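Local coordinates for protein REP-associated tyrosine transposase (Escherichia coli, PDB 4ER8) that binds hairpins of repetitive extragenic palindromes and cleaves and recombines the DNA elements that contain them, as a tyrosine transposase of the HUH type, at residues A[6-11]-A[72-77]; A[13-18]-A[61-66]; A[45-50]-A[65-70]. All blocks are in the same frame, centred on the assembly; numbering follows the deposited sequence.

Contact 1. Residues A[6-11]-A[72-77]. With nucleotides of chain B.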
loop_
_atom_site.group_PDB
_atom_site.type_symbol
_atom_site.label_atom_id
_atom_site.label_comp_id
_atom_site.label_asym_id
_atom_site.label_seq_id
_atom_site.Cartn_x
_atom_site.Cartn_y
_atom_site.Cartn_z
ATOM N N ARG A 6 5.655 -11.638 12.381
ATOM C CA ARG A 6 4.905 -10.402 12.339
ATOM C C ARG A 6 5.264 -9.563 13.555
ATOM O O ARG A 6 5.420 -10.060 14.669
ATOM C CB ARG A 6 3.422 -10.653 12.231
ATOM C CG ARG A 6 2.979 -11.286 10.899
ATOM C CD ARG A 6 3.612 -10.640 9.671
ATOM N NE ARG A 6 2.873 -10.895 8.432
ATOM C CZ ARG A 6 3.288 -10.564 7.203
ATOM N NH1 ARG A 6 4.461 -10.005 7.005
ATOM N NH2 ARG A 6 2.522 -10.801 6.157
ATOM N N TYR A 7 5.458 -8.281 13.343
ATOM C CA TYR A 7 5.821 -7.454 14.453
ATOM C C TYR A 7 4.518 -6.798 14.943
ATOM O O TYR A 7 4.006 -5.856 14.338
ATOM C CB TYR A 7 6.884 -6.503 13.934
ATOM C CG TYR A 7 7.577 -5.507 14.826
ATOM C CD1 TYR A 7 6.855 -4.623 15.642
ATOM C CD2 TYR A 7 8.966 -5.332 14.715
ATOM C CE1 TYR A 7 7.519 -3.619 16.388
ATOM C CE2 TYR A 7 9.640 -4.357 15.442
ATOM C CZ TYR A 7 8.922 -3.493 16.280
ATOM O OH TYR A 7 9.595 -2.502 16.997
ATOM N N TYR A 8 3.965 -7.350 16.021
ATOM C CA TYR A 8 2.662 -6.885 16.525
ATOM C C TYR A 8 2.826 -5.917 17.671
ATOM O O TYR A 8 3.483 -6.216 18.664
ATOM C CB TYR A 8 1.788 -8.050 16.999
ATOM C CG TYR A 8 1.235 -8.948 15.915
ATOM C CD1 TYR A 8 1.595 -10.289 15.848
ATOM C CD2 TYR A 8 0.357 -8.472 14.977
ATOM C CE1 TYR A 8 1.061 -11.120 14.893
ATOM C CE2 TYR A 8 -0.168 -9.306 13.984
ATOM C CZ TYR A 8 0.196 -10.617 13.947
ATOM O OH TYR A 8 -0.336 -11.452 12.987
ATOM N N ILE A 9 2.241 -4.741 17.523
ATOM C CA ILE A 9 2.293 -3.774 18.610
ATOM C C ILE A 9 1.017 -3.000 18.557
ATOM O O ILE A 9 0.627 -2.516 17.505
ATOM C CB ILE A 9 3.573 -2.869 18.587
ATOM C CG1 ILE A 9 3.674 -2.044 19.890
ATOM C CG2 ILE A 9 3.574 -1.952 17.405
ATOM C CD1 ILE A 9 5.097 -1.463 20.231
ATOM N N LYS A 10 0.345 -2.907 19.697
ATOM C CA LYS A 10 -0.958 -2.226 19.712
ATOM C C LYS A 10 -0.797 -0.736 19.456
ATOM O O LYS A 10 0.118 -0.126 19.973
ATOM C CB LYS A 10 -1.714 -2.505 21.009
ATOM C CG LYS A 10 -2.114 -3.977 21.147
ATOM C CD LYS A 10 -2.707 -4.262 22.528
ATOM C CE LYS A 10 -3.165 -5.710 22.620
ATOM N NZ LYS A 10 -4.093 -5.859 23.777
ATOM N N GLY A 11 -1.694 -0.182 18.640
ATOM C CA GLY A 11 -1.674 1.219 18.218
ATOM C C GLY A 11 -0.653 1.548 17.130
ATOM O O GLY A 11 -0.536 2.697 16.698
ATOM N N ASP A 72 -3.976 -5.808 15.018
ATOM C CA ASP A 72 -4.341 -6.861 14.076
ATOM C C ASP A 72 -4.454 -6.431 12.633
ATOM O O ASP A 72 -5.553 -6.434 12.061
ATOM C CB ASP A 72 -5.609 -7.563 14.539
ATOM C CG ASP A 72 -6.003 -8.742 13.644
ATOM O OD1 ASP A 72 -7.054 -9.381 13.942
ATOM O OD2 ASP A 72 -5.297 -9.017 12.628
ATOM N N PHE A 73 -3.320 -6.097 12.018
ATOM C CA PHE A 73 -3.322 -5.856 10.560
ATOM C C PHE A 73 -3.553 -7.136 9.743
ATOM O O PHE A 73 -3.933 -7.068 8.583
ATOM C CB PHE A 73 -2.031 -5.178 10.112
ATOM C CG PHE A 73 -0.784 -5.885 10.580
ATOM C CD1 PHE A 73 -0.284 -6.993 9.871
ATOM C CD2 PHE A 73 -0.127 -5.461 11.737
ATOM C CE1 PHE A 73 0.838 -7.655 10.304
ATOM C CE2 PHE A 73 0.992 -6.132 12.190
ATOM C CZ PHE A 73 1.494 -7.229 11.444
ATOM N N SER A 74 -3.326 -8.291 10.352
ATOM C CA SER A 74 -3.454 -9.559 9.643
ATOM C C SER A 74 -4.863 -9.755 9.104
ATOM O O SER A 74 -5.089 -9.846 7.868
ATOM C CB SER A 74 -3.036 -10.733 10.528
ATOM O OG SER A 74 -1.626 -10.807 10.664
ATOM N N SER A 75 -5.817 -9.750 10.030
ATOM C CA SER A 75 -7.233 -9.836 9.646
ATOM C C SER A 75 -7.556 -8.831 8.580
ATOM O O SER A 75 -8.137 -9.166 7.543
ATOM C CB SER A 75 -8.079 -9.569 10.860
ATOM O OG SER A 75 -7.751 -10.514 11.847
ATOM N N ARG A 76 -7.164 -7.584 8.830
ATOM C CA ARG A 76 -7.527 -6.528 7.933
ATOM C C ARG A 76 -7.068 -6.847 6.519
ATOM O O ARG A 76 -7.834 -6.674 5.592
ATOM C CB ARG A 76 -7.045 -5.169 8.445
ATOM C CG ARG A 76 -7.712 -4.749 9.787
ATOM C CD ARG A 76 -7.098 -3.458 10.322
ATOM N NE ARG A 76 -7.775 -2.844 11.462
ATOM C CZ ARG A 76 -7.620 -3.185 12.749
ATOM N NH1 ARG A 76 -6.844 -4.201 13.105
ATOM N NH2 ARG A 76 -8.253 -2.501 13.711
ATOM N N TRP A 77 -5.844 -7.363 6.349
ATOM C CA TRP A 77 -5.354 -7.648 5.018
ATOM C C TRP A 77 -6.064 -8.857 4.502
ATOM O O TRP A 77 -6.253 -9.013 3.288
ATOM C CB TRP A 77 -3.855 -7.923 5.009
ATOM C CG TRP A 77 -3.019 -6.717 4.770
ATOM C CD1 TRP A 77 -2.013 -6.281 5.546
ATOM C CD2 TRP A 77 -3.123 -5.789 3.682
ATOM N NE1 TRP A 77 -1.479 -5.127 5.032
ATOM C CE2 TRP A 77 -2.139 -4.806 3.881
ATOM C CE3 TRP A 77 -3.963 -5.685 2.569
ATOM C CZ2 TRP A 77 -1.950 -3.736 3.005
ATOM C CZ3 TRP A 77 -3.768 -4.628 1.683
ATOM C CH2 TRP A 77 -2.770 -3.662 1.914
ATOM P P DC B 31 -0.063 -12.718 8.320
ATOM O OP1 DC B 31 0.207 -11.464 9.016
ATOM O OP2 DC B 31 0.662 -13.113 7.126
ATOM O "O5'" DC B 31 0.076 -13.875 9.404
ATOM C "C5'" DC B 31 -0.454 -13.787 10.752
ATOM C "C4'" DC B 31 0.050 -14.968 11.585
ATOM O "O4'" DC B 31 -0.511 -16.156 10.963
ATOM C "C3'" DC B 31 1.582 -15.176 11.603
ATOM O "O3'" DC B 31 1.907 -15.079 12.919
ATOM C "C2'" DC B 31 1.816 -16.605 11.153
ATOM C "C1'" DC B 31 0.418 -17.198 11.055
ATOM N N1 DC B 31 0.240 -17.896 9.791
ATOM C C2 DC B 31 0.034 -19.264 9.790
ATOM O O2 DC B 31 0.011 -19.799 10.910
ATOM N N3 DC B 31 -0.125 -19.889 8.586
ATOM C C4 DC B 31 -0.087 -19.222 7.414
ATOM N N4 DC B 31 -0.256 -19.847 6.205
ATOM C C5 DC B 31 0.146 -17.821 7.424
ATOM C C6 DC B 31 0.296 -17.208 8.605
ATOM O "O5'" DG B 1 16.571 -6.164 12.933
ATOM C "C5'" DG B 1 16.892 -7.581 13.050
ATOM C "C4'" DG B 1 15.746 -8.514 12.710
ATOM O "O4'" DG B 1 14.477 -8.050 13.335
ATOM C "C3'" DG B 1 15.434 -8.584 11.218
ATOM O "O3'" DG B 1 16.368 -9.378 10.535
ATOM C "C2'" DG B 1 14.034 -9.202 11.309
ATOM C "C1'" DG B 1 13.413 -8.467 12.507
ATOM N N9 DG B 1 12.766 -7.221 12.214
ATOM C C8 DG B 1 13.358 -5.977 12.327
ATOM N N7 DG B 1 12.523 -4.994 11.986
ATOM C C5 DG B 1 11.312 -5.614 11.676
ATOM C C6 DG B 1 10.074 -5.048 11.293
ATOM O O6 DG B 1 9.836 -3.830 11.146
ATOM N N1 DG B 1 9.065 -6.011 11.061
ATOM C C2 DG B 1 9.305 -7.358 11.210
ATOM N N2 DG B 1 8.271 -8.150 10.938
ATOM N N3 DG B 1 10.480 -7.910 11.581
ATOM C C4 DG B 1 11.445 -6.989 11.795
ATOM P P DG B 32 3.338 -15.031 13.625
ATOM O OP1 DG B 32 3.114 -14.428 14.993
ATOM O OP2 DG B 32 4.237 -14.394 12.651
ATOM O "O5'" DG B 32 3.767 -16.552 13.826
ATOM C "C5'" DG B 32 2.950 -17.388 14.606
ATOM C "C4'" DG B 32 3.390 -18.841 14.466
ATOM O "O4'" DG B 32 3.248 -19.329 13.128
ATOM C "C3'" DG B 32 4.829 -19.158 14.814
ATOM O "O3'" DG B 32 4.804 -20.477 15.485
ATOM C "C2'" DG B 32 5.555 -19.057 13.459
ATOM C "C1'" DG B 32 4.485 -19.692 12.569
ATOM N N9 DG B 32 4.433 -19.386 11.116
ATOM C C8 DG B 32 4.830 -18.275 10.399
ATOM N N7 DG B 32 4.606 -18.370 9.100
ATOM C C5 DG B 32 4.036 -19.618 8.937
ATOM C C6 DG B 32 3.593 -20.280 7.762
ATOM O O6 DG B 32 3.618 -19.900 6.580
ATOM N N1 DG B 32 3.064 -21.532 8.051
ATOM C C2 DG B 32 3.000 -22.079 9.317
ATOM N N2 DG B 32 2.467 -23.300 9.379
ATOM N N3 DG B 32 3.410 -21.472 10.443
ATOM C C4 DG B 32 3.918 -20.246 10.166
#
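Y8 and F73 meet with their rings in nearly parallel planes, 25° apart, but offset until little of one ring lies above the other: CE2 of Y8 lies over one face of F73, 3.7 Å from its CZ. F73 reaches this place because its CG stands between the backbone N and the carbonyl carbon (chi1 52°), which turns the ring off the helix toward the 6-11 segment. The Y7 carbonyl oxygen comes to the edge of the same ring, and CB of R6 lies 4.0 Å from F73 CZ. At the far end of the tyrosine, the hydroxyl OH donates to S74 OG over 2.7 Å, a bond lying in the plane of the Y8 ring. This is a helix N-terminus serving a DNA-binding surface. D72 is the N-cap of helix 73-87, its OD2 accepting from S75 N, while in the first turn S74 OG donates to OP1 of DC31 of chain B at 2.6 Å. R6 approaches that phosphate edge-on with its guanidinium: NE bonds OP1 at 2.8 Å, and NH2 reaches OP2, with the F98 carbonyl as a further partner of NH2. The next phosphate along, that of DG32 of chain B, takes the backbone N of R6 through OP2, 3.1 Å away and almost straight at 171°.

Contact 2. Residues A[13-18]-A[61-66]. With NI (nickel (II) ion), chain C; nucleotides of chain B.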
loop_
_atom_site.group_PDB
_atom_site.type_symbol
_atom_site.label_atom_id
_atom_site.label_comp_id
_atom_site.label_asym_id
_atom_site.label_seq_id
_atom_site.Cartn_x
_atom_site.Cartn_y
_atom_site.Cartn_z
ATOM N N THR A 13 2.081 1.620 13.791
ATOM C CA THR A 13 2.036 2.104 12.449
ATOM C C THR A 13 2.934 1.193 11.644
ATOM O O THR A 13 3.988 0.790 12.135
ATOM C CB THR A 13 2.520 3.568 12.420
ATOM O OG1 THR A 13 1.520 4.400 13.060
ATOM C CG2 THR A 13 2.715 4.054 10.980
ATOM N N TRP A 14 2.531 0.845 10.425
ATOM C CA TRP A 14 3.330 -0.031 9.597
ATOM C C TRP A 14 3.226 0.317 8.114
ATOM O O TRP A 14 2.277 0.992 7.660
ATOM C CB TRP A 14 2.860 -1.482 9.711
ATOM C CG TRP A 14 2.888 -2.175 11.047
ATOM C CD1 TRP A 14 3.857 -3.049 11.502
ATOM C CD2 TRP A 14 1.878 -2.148 12.055
ATOM N NE1 TRP A 14 3.499 -3.540 12.738
ATOM C CE2 TRP A 14 2.299 -2.991 13.096
ATOM C CE3 TRP A 14 0.670 -1.481 12.180
ATOM C CZ2 TRP A 14 1.567 -3.158 14.250
ATOM C CZ3 TRP A 14 -0.060 -1.655 13.282
ATOM C CH2 TRP A 14 0.378 -2.494 14.322
ATOM N N PHE A 15 4.201 -0.217 7.370
ATOM C CA PHE A 15 4.310 -0.078 5.931
ATOM C C PHE A 15 4.112 -1.476 5.364
ATOM O O PHE A 15 4.635 -2.442 5.955
ATOM C CB PHE A 15 5.719 0.368 5.590
ATOM C CG PHE A 15 6.027 0.336 4.104
ATOM C CD1 PHE A 15 5.688 1.379 3.301
ATOM C CD2 PHE A 15 6.629 -0.772 3.527
ATOM C CE1 PHE A 15 5.958 1.336 1.931
ATOM C CE2 PHE A 15 6.908 -0.814 2.196
ATOM C CZ PHE A 15 6.595 0.249 1.396
ATOM N N PHE A 16 3.397 -1.587 4.237
ATOM C CA PHE A 16 3.072 -2.890 3.673
ATOM C C PHE A 16 3.216 -2.849 2.172
ATOM O O PHE A 16 3.126 -1.790 1.577
ATOM C CB PHE A 16 1.634 -3.316 3.981
ATOM C CG PHE A 16 1.272 -3.357 5.428
ATOM C CD1 PHE A 16 0.522 -2.360 5.984
ATOM C CD2 PHE A 16 1.626 -4.395 6.213
ATOM C CE1 PHE A 16 0.097 -2.407 7.309
ATOM C CE2 PHE A 16 1.225 -4.447 7.582
ATOM C CZ PHE A 16 0.456 -3.446 8.115
ATOM N N THR A 17 3.433 -4.009 1.560
ATOM C CA THR A 17 3.603 -4.131 0.115
ATOM C C THR A 17 2.826 -5.385 -0.192
ATOM O O THR A 17 3.080 -6.473 0.398
ATOM C CB THR A 17 5.090 -4.332 -0.300
ATOM O OG1 THR A 17 5.838 -3.115 -0.101
ATOM C CG2 THR A 17 5.194 -4.666 -1.784
ATOM N N VAL A 18 1.825 -5.244 -1.062
ATOM C CA VAL A 18 1.029 -6.388 -1.485
ATOM C C VAL A 18 1.134 -6.464 -3.019
ATOM O O VAL A 18 0.895 -5.476 -3.752
ATOM C CB VAL A 18 -0.383 -6.230 -1.044
ATOM C CG1 VAL A 18 -1.225 -7.259 -1.661
ATOM C CG2 VAL A 18 -0.494 -6.251 0.497
ATOM N N HIS A 61 1.650 -0.405 -2.240
ATOM C CA HIS A 61 2.363 -0.181 -1.006
ATOM C C HIS A 61 1.524 0.731 -0.168
ATOM O O HIS A 61 0.880 1.633 -0.711
ATOM C CB HIS A 61 3.641 0.564 -1.289
ATOM C CG HIS A 61 4.539 -0.112 -2.259
ATOM N ND1 HIS A 61 5.365 -1.160 -1.905
ATOM C CD2 HIS A 61 4.776 0.126 -3.569
ATOM C CE1 HIS A 61 6.051 -1.560 -2.963
ATOM N NE2 HIS A 61 5.724 -0.787 -3.983
ATOM N N CYS A 62 1.537 0.564 1.146
ATOM C CA CYS A 62 0.783 1.523 1.957
ATOM C C CYS A 62 1.235 1.623 3.423
ATOM O O CYS A 62 2.014 0.806 3.899
ATOM C CB CYS A 62 -0.693 1.203 1.855
ATOM S SG CYS A 62 -1.058 -0.326 2.661
ATOM N N ILE A 63 0.758 2.646 4.123
ATOM C CA ILE A 63 1.008 2.815 5.572
ATOM C C ILE A 63 -0.277 2.940 6.405
ATOM O O ILE A 63 -1.136 3.775 6.085
ATOM C CB ILE A 63 1.856 4.036 5.846
ATOM C CG1 ILE A 63 3.198 3.929 5.114
ATOM C CG2 ILE A 63 2.098 4.144 7.318
ATOM C CD1 ILE A 63 3.982 5.268 4.999
ATOM N N TRP A 64 -0.403 2.115 7.445
ATOM C CA TRP A 64 -1.589 2.152 8.336
ATOM C C TRP A 64 -1.219 2.443 9.766
ATOM O O TRP A 64 -0.110 2.150 10.217
ATOM C CB TRP A 64 -2.329 0.810 8.434
ATOM C CG TRP A 64 -2.830 0.218 7.191
ATOM C CD1 TRP A 64 -2.969 0.828 5.994
ATOM C CD2 TRP A 64 -3.332 -1.116 7.034
ATOM N NE1 TRP A 64 -3.471 -0.066 5.072
ATOM C CE2 TRP A 64 -3.722 -1.259 5.695
ATOM C CE3 TRP A 64 -3.476 -2.204 7.897
ATOM C CZ2 TRP A 64 -4.237 -2.469 5.179
ATOM C CZ3 TRP A 64 -3.989 -3.418 7.384
ATOM C CH2 TRP A 64 -4.357 -3.532 6.039
ATOM N N THR A 65 -2.175 2.968 10.503
ATOM C CA THR A 65 -2.003 3.160 11.932
ATOM C C THR A 65 -3.267 2.602 12.526
ATOM O O THR A 65 -4.374 2.996 12.137
ATOM C CB THR A 65 -1.908 4.642 12.303
ATOM O OG1 THR A 65 -0.678 5.176 11.799
ATOM C CG2 THR A 65 -1.977 4.830 13.835
ATOM N N LEU A 66 -3.113 1.681 13.456
ATOM C CA LEU A 66 -4.267 0.999 13.990
ATOM C C LEU A 66 -4.710 1.653 15.310
ATOM O O LEU A 66 -3.873 2.220 16.030
ATOM C CB LEU A 66 -3.987 -0.509 14.178
ATOM C CG LEU A 66 -3.588 -1.413 13.004
ATOM C CD1 LEU A 66 -3.759 -2.866 13.390
ATOM C CD2 LEU A 66 -4.356 -1.164 11.749
HETATM NI NI NI C . 6.508 -0.684 -5.818
ATOM P P DA B 3 12.365 -13.861 5.290
ATOM O OP1 DA B 3 11.297 -14.827 5.553
ATOM O OP2 DA B 3 13.713 -14.392 5.520
ATOM O "O5'" DA B 3 12.382 -13.104 3.885
ATOM C "C5'" DA B 3 11.257 -12.417 3.384
ATOM C "C4'" DA B 3 10.239 -13.436 2.851
ATOM O "O4'" DA B 3 9.050 -12.753 2.397
ATOM C "C3'" DA B 3 10.665 -14.320 1.707
ATOM O "O3'" DA B 3 9.931 -15.473 1.820
ATOM C "C2'" DA B 3 10.193 -13.515 0.503
ATOM C "C1'" DA B 3 8.857 -12.974 1.026
ATOM N N9 DA B 3 8.356 -11.678 0.559
ATOM C C8 DA B 3 9.062 -10.553 0.230
ATOM N N7 DA B 3 8.300 -9.546 -0.123
ATOM C C5 DA B 3 7.009 -10.046 -0.031
ATOM C C6 DA B 3 5.735 -9.476 -0.280
ATOM N N6 DA B 3 5.503 -8.196 -0.696
ATOM N N1 DA B 3 4.677 -10.273 -0.041
ATOM C C2 DA B 3 4.884 -11.513 0.374
ATOM N N3 DA B 3 6.021 -12.150 0.611
ATOM C C4 DA B 3 7.043 -11.346 0.401
#
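F16 and C62, like W14 and W64, are hydrogen-bonded pairs of two antiparallel strands, while T13 with T65, F15 with I63 and T17 with H61 form the non-hydrogen-bonded pairs between them. Two N-H to O=C bonds close each hydrogen-bonded pair, F16 N to C62 O measuring 2.8 Å.

Polar bonds between side chains lie on the face of T13, F15, T17, H61, I63 and T65. T13 OG1 and T65 OG1 share a hydrogen bond of 2.7 Å, and T65 OG1 is also bonded to N51. H61 and T17 hold CG and OG1 anti to the carbonyl carbon (chi1 -57° and -71°) and run side by side, which lets H61 ND1 donate to T17 OG1 at 2.7 Å, nearly in the imidazole plane; T17 OG1 is itself tied to the A159 carbonyl. This bond helps fix the rotation of the ring, whose other nitrogen, NE2, binds nickel at 2.0 Å. H59, N119, H123 and E161 complete the metal site; H59, M60 and H61 form the HUH (His-hydrophobic-His) motif. The F15 and H61 rings meet rim to rim, neither over the other's face.

On the face of W14, F16, C62 and W64, F16 turns its edge to the face of W64 in a tilted edge-to-face contact, planes 56° apart, with CE1 3.6 Å from W64 CE3. The C62 sulfur lies at the edge of F16. Just past the strand end, L66 CG touches W14 CZ3 at 3.5 Å.

The pair forms the centre of the four-stranded antiparallel sheet, between strands 49-55 and 99-102. Helix 106-122 packs I116 on F15, H61 and I63; helix 73-87 brings W77 against F16, C62 and W64 on the other side.

Contact 3. Residues A[45-50]-A[65-70]. With nucleotides of chain B.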
loop_
_atom_site.group_PDB
_atom_site.type_symbol
_atom_site.label_atom_id
_atom_site.label_comp_id
_atom_site.label_asym_id
_atom_site.label_seq_id
_atom_site.Cartn_x
_atom_site.Cartn_y
_atom_site.Cartn_z
ATOM N N ASP A 45 -15.568 -2.062 9.060
ATOM C CA ASP A 45 -15.721 -3.144 10.044
ATOM C C ASP A 45 -14.572 -3.244 11.058
ATOM O O ASP A 45 -14.759 -3.692 12.198
ATOM C CB ASP A 45 -15.964 -4.468 9.309
ATOM C CG ASP A 45 -17.133 -4.368 8.301
ATOM O OD1 ASP A 45 -18.132 -3.669 8.620
ATOM O OD2 ASP A 45 -17.063 -4.969 7.190
ATOM N N ARG A 46 -13.384 -2.816 10.637
ATOM C CA ARG A 46 -12.201 -2.876 11.495
ATOM C C ARG A 46 -11.457 -1.590 11.278
ATOM O O ARG A 46 -10.565 -1.532 10.435
ATOM C CB ARG A 46 -11.330 -4.070 11.128
ATOM C CG ARG A 46 -12.044 -5.427 11.227
ATOM C CD ARG A 46 -11.167 -6.550 10.704
ATOM N NE ARG A 46 -11.853 -7.837 10.630
ATOM C CZ ARG A 46 -11.666 -8.834 11.488
ATOM N NH1 ARG A 46 -10.804 -8.694 12.498
ATOM N NH2 ARG A 46 -12.337 -9.975 11.327
ATOM N N PRO A 47 -11.849 -0.525 12.000
ATOM C CA PRO A 47 -11.284 0.814 11.719
ATOM C C PRO A 47 -9.749 0.867 11.676
ATOM O O PRO A 47 -9.067 0.193 12.460
ATOM C CB PRO A 47 -11.834 1.697 12.870
ATOM C CG PRO A 47 -12.416 0.747 13.870
ATOM C CD PRO A 47 -12.854 -0.475 13.074
ATOM N N PHE A 48 -9.216 1.640 10.735
ATOM C CA PHE A 48 -7.793 2.031 10.782
ATOM C C PHE A 48 -7.589 3.362 10.072
ATOM O O PHE A 48 -8.485 3.827 9.375
ATOM C CB PHE A 48 -6.865 0.946 10.206
ATOM C CG PHE A 48 -7.081 0.661 8.740
ATOM C CD1 PHE A 48 -6.261 1.237 7.787
ATOM C CD2 PHE A 48 -8.085 -0.215 8.326
ATOM C CE1 PHE A 48 -6.439 0.942 6.435
ATOM C CE2 PHE A 48 -8.281 -0.496 7.011
ATOM C CZ PHE A 48 -7.471 0.082 6.040
ATOM N N GLU A 49 -6.411 3.959 10.248
ATOM C CA GLU A 49 -6.070 5.174 9.524
ATOM C C GLU A 49 -5.102 4.872 8.364
ATOM O O GLU A 49 -4.027 4.285 8.570
ATOM C CB GLU A 49 -5.484 6.219 10.481
ATOM C CG GLU A 49 -5.971 7.656 10.203
ATOM C CD GLU A 49 -4.884 8.706 10.476
ATOM O OE1 GLU A 49 -4.868 9.750 9.760
ATOM O OE2 GLU A 49 -4.038 8.483 11.385
ATOM N N ILE A 50 -5.518 5.238 7.153
ATOM C CA ILE A 50 -4.655 5.198 5.995
ATOM C C ILE A 50 -3.735 6.421 6.011
ATOM O O ILE A 50 -4.130 7.505 5.571
ATOM C CB ILE A 50 -5.438 5.213 4.685
ATOM C CG1 ILE A 50 -6.400 4.022 4.608
ATOM C CG2 ILE A 50 -4.471 5.195 3.503
ATOM C CD1 ILE A 50 -7.167 3.857 3.245
ATOM N N THR A 65 -2.175 2.968 10.503
ATOM C CA THR A 65 -2.003 3.160 11.932
ATOM C C THR A 65 -3.267 2.602 12.526
ATOM O O THR A 65 -4.374 2.996 12.137
ATOM C CB THR A 65 -1.908 4.642 12.303
ATOM O OG1 THR A 65 -0.678 5.176 11.799
ATOM C CG2 THR A 65 -1.977 4.830 13.835
ATOM N N LEU A 66 -3.113 1.681 13.456
ATOM C CA LEU A 66 -4.267 0.999 13.990
ATOM C C LEU A 66 -4.710 1.653 15.310
ATOM O O LEU A 66 -3.873 2.220 16.030
ATOM C CB LEU A 66 -3.987 -0.509 14.178
ATOM C CG LEU A 66 -3.588 -1.413 13.004
ATOM C CD1 LEU A 66 -3.759 -2.866 13.390
ATOM C CD2 LEU A 66 -4.356 -1.164 11.749
ATOM N N PRO A 67 -6.017 1.544 15.632
ATOM C CA PRO A 67 -6.646 2.039 16.839
ATOM C C PRO A 67 -5.857 1.679 18.082
ATOM O O PRO A 67 -5.016 0.783 18.052
ATOM C CB PRO A 67 -7.960 1.273 16.852
ATOM C CG PRO A 67 -8.290 1.105 15.398
ATOM C CD PRO A 67 -6.982 0.810 14.780
ATOM N N GLU A 68 -6.115 2.379 19.177
ATOM C CA GLU A 68 -5.409 2.083 20.415
ATOM C C GLU A 68 -5.820 0.673 20.800
ATOM O O GLU A 68 -6.940 0.278 20.526
ATOM C CB GLU A 68 -5.762 3.093 21.511
ATOM C CG GLU A 68 -4.745 3.115 22.652
ATOM C CD GLU A 68 -3.273 3.140 22.130
ATOM O OE1 GLU A 68 -2.680 2.024 21.944
ATOM O OE2 GLU A 68 -2.736 4.269 21.894
ATOM N N GLY A 69 -4.908 -0.087 21.388
ATOM C CA GLY A 69 -5.198 -1.469 21.807
ATOM C C GLY A 69 -5.328 -2.527 20.710
ATOM O O GLY A 69 -5.559 -3.683 21.013
ATOM N N ASP A 70 -5.161 -2.136 19.449
ATOM C CA ASP A 70 -5.411 -2.994 18.294
ATOM C C ASP A 70 -4.073 -3.256 17.551
ATOM O O ASP A 70 -3.409 -2.312 17.108
ATOM C CB ASP A 70 -6.427 -2.309 17.371
ATOM C CG ASP A 70 -6.939 -3.220 16.250
ATOM O OD1 ASP A 70 -8.099 -3.063 15.780
ATOM O OD2 ASP A 70 -6.176 -4.093 15.806
ATOM P P DA B 12 -12.583 -13.673 13.366
ATOM O OP1 DA B 12 -12.153 -12.291 13.110
ATOM O OP2 DA B 12 -13.251 -13.967 14.650
ATOM O "O5'" DA B 12 -13.430 -14.174 12.096
ATOM C "C5'" DA B 12 -12.988 -13.912 10.804
ATOM C "C4'" DA B 12 -13.965 -14.443 9.770
ATOM O "O4'" DA B 12 -13.999 -15.895 9.789
ATOM C "C3'" DA B 12 -15.408 -14.026 10.037
ATOM O "O3'" DA B 12 -16.117 -13.935 8.799
ATOM C "C2'" DA B 12 -15.972 -15.164 10.892
ATOM C "C1'" DA B 12 -15.310 -16.348 10.195
ATOM N N9 DA B 12 -15.192 -17.509 11.069
ATOM C C8 DA B 12 -15.369 -17.549 12.433
ATOM N N7 DA B 12 -15.173 -18.738 12.962
ATOM C C5 DA B 12 -14.853 -19.527 11.860
ATOM C C6 DA B 12 -14.530 -20.900 11.734
ATOM N N6 DA B 12 -14.487 -21.727 12.788
ATOM N N1 DA B 12 -14.247 -21.387 10.492
ATOM C C2 DA B 12 -14.287 -20.540 9.444
ATOM N N3 DA B 12 -14.590 -19.238 9.440
ATOM C C4 DA B 12 -14.856 -18.792 10.687
#
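A chi1 of 64° puts CG of F48 between the backbone N and the carbonyl carbon and turns the ring outward from L66, leaving CB to press on L66, 3.6 Å from CD2. Next door, the backbones pair: E49 N donates to T65 O over 2.9 Å, almost straight at 174°, and T65 N returns a bond to E49 O at 3.0 Å. E49 and T65 are thus an antiparallel hydrogen-bonded pair, where edge strand 49-55 begins and strand 59-65 ends, at the open end of the beta hairpin formed by these two strands. Beyond this pair the ladder stops, but the chains stay in touch: the P67 ring lies against the P47 carbonyl, with CB of P47 4.4 Å from CG of P67. A type II turn from P67 to D70 follows, G69 supplying the positive phi; it is closed by D70 N to P67 O at 3.2 Å. R76 of helix 73-87 bonds the P47 carbonyl. On the DNA side, R46 follows helix 32-45 and extends its side chain to DA12 of chain B, whose OP1 lies 2.9 Å from NH2 in the guanidinium plane.

Overall arrangement
Contacts 2 and 3 share T65 and L66, so strand 59-65 joins the sheet centre to its edge; their centres are about 11 Å apart. Contact 1, a loop against the start of a helix, lies about 10 Å from contact 2 and about 9 Å from contact 3 between centres. W77 of contact 1 packs on contact 2, its CE2 3.3 Å from W64 CH2, while Y7 O of contact 1 lies 2.9 Å from W14 NE1 of contact 2. Contacts 1 and 3 hold phosphates of chain B. Contact 2 carries the nickel through H61, and it also takes a weak hydrogen bond from DA3 of chain B at T17 O.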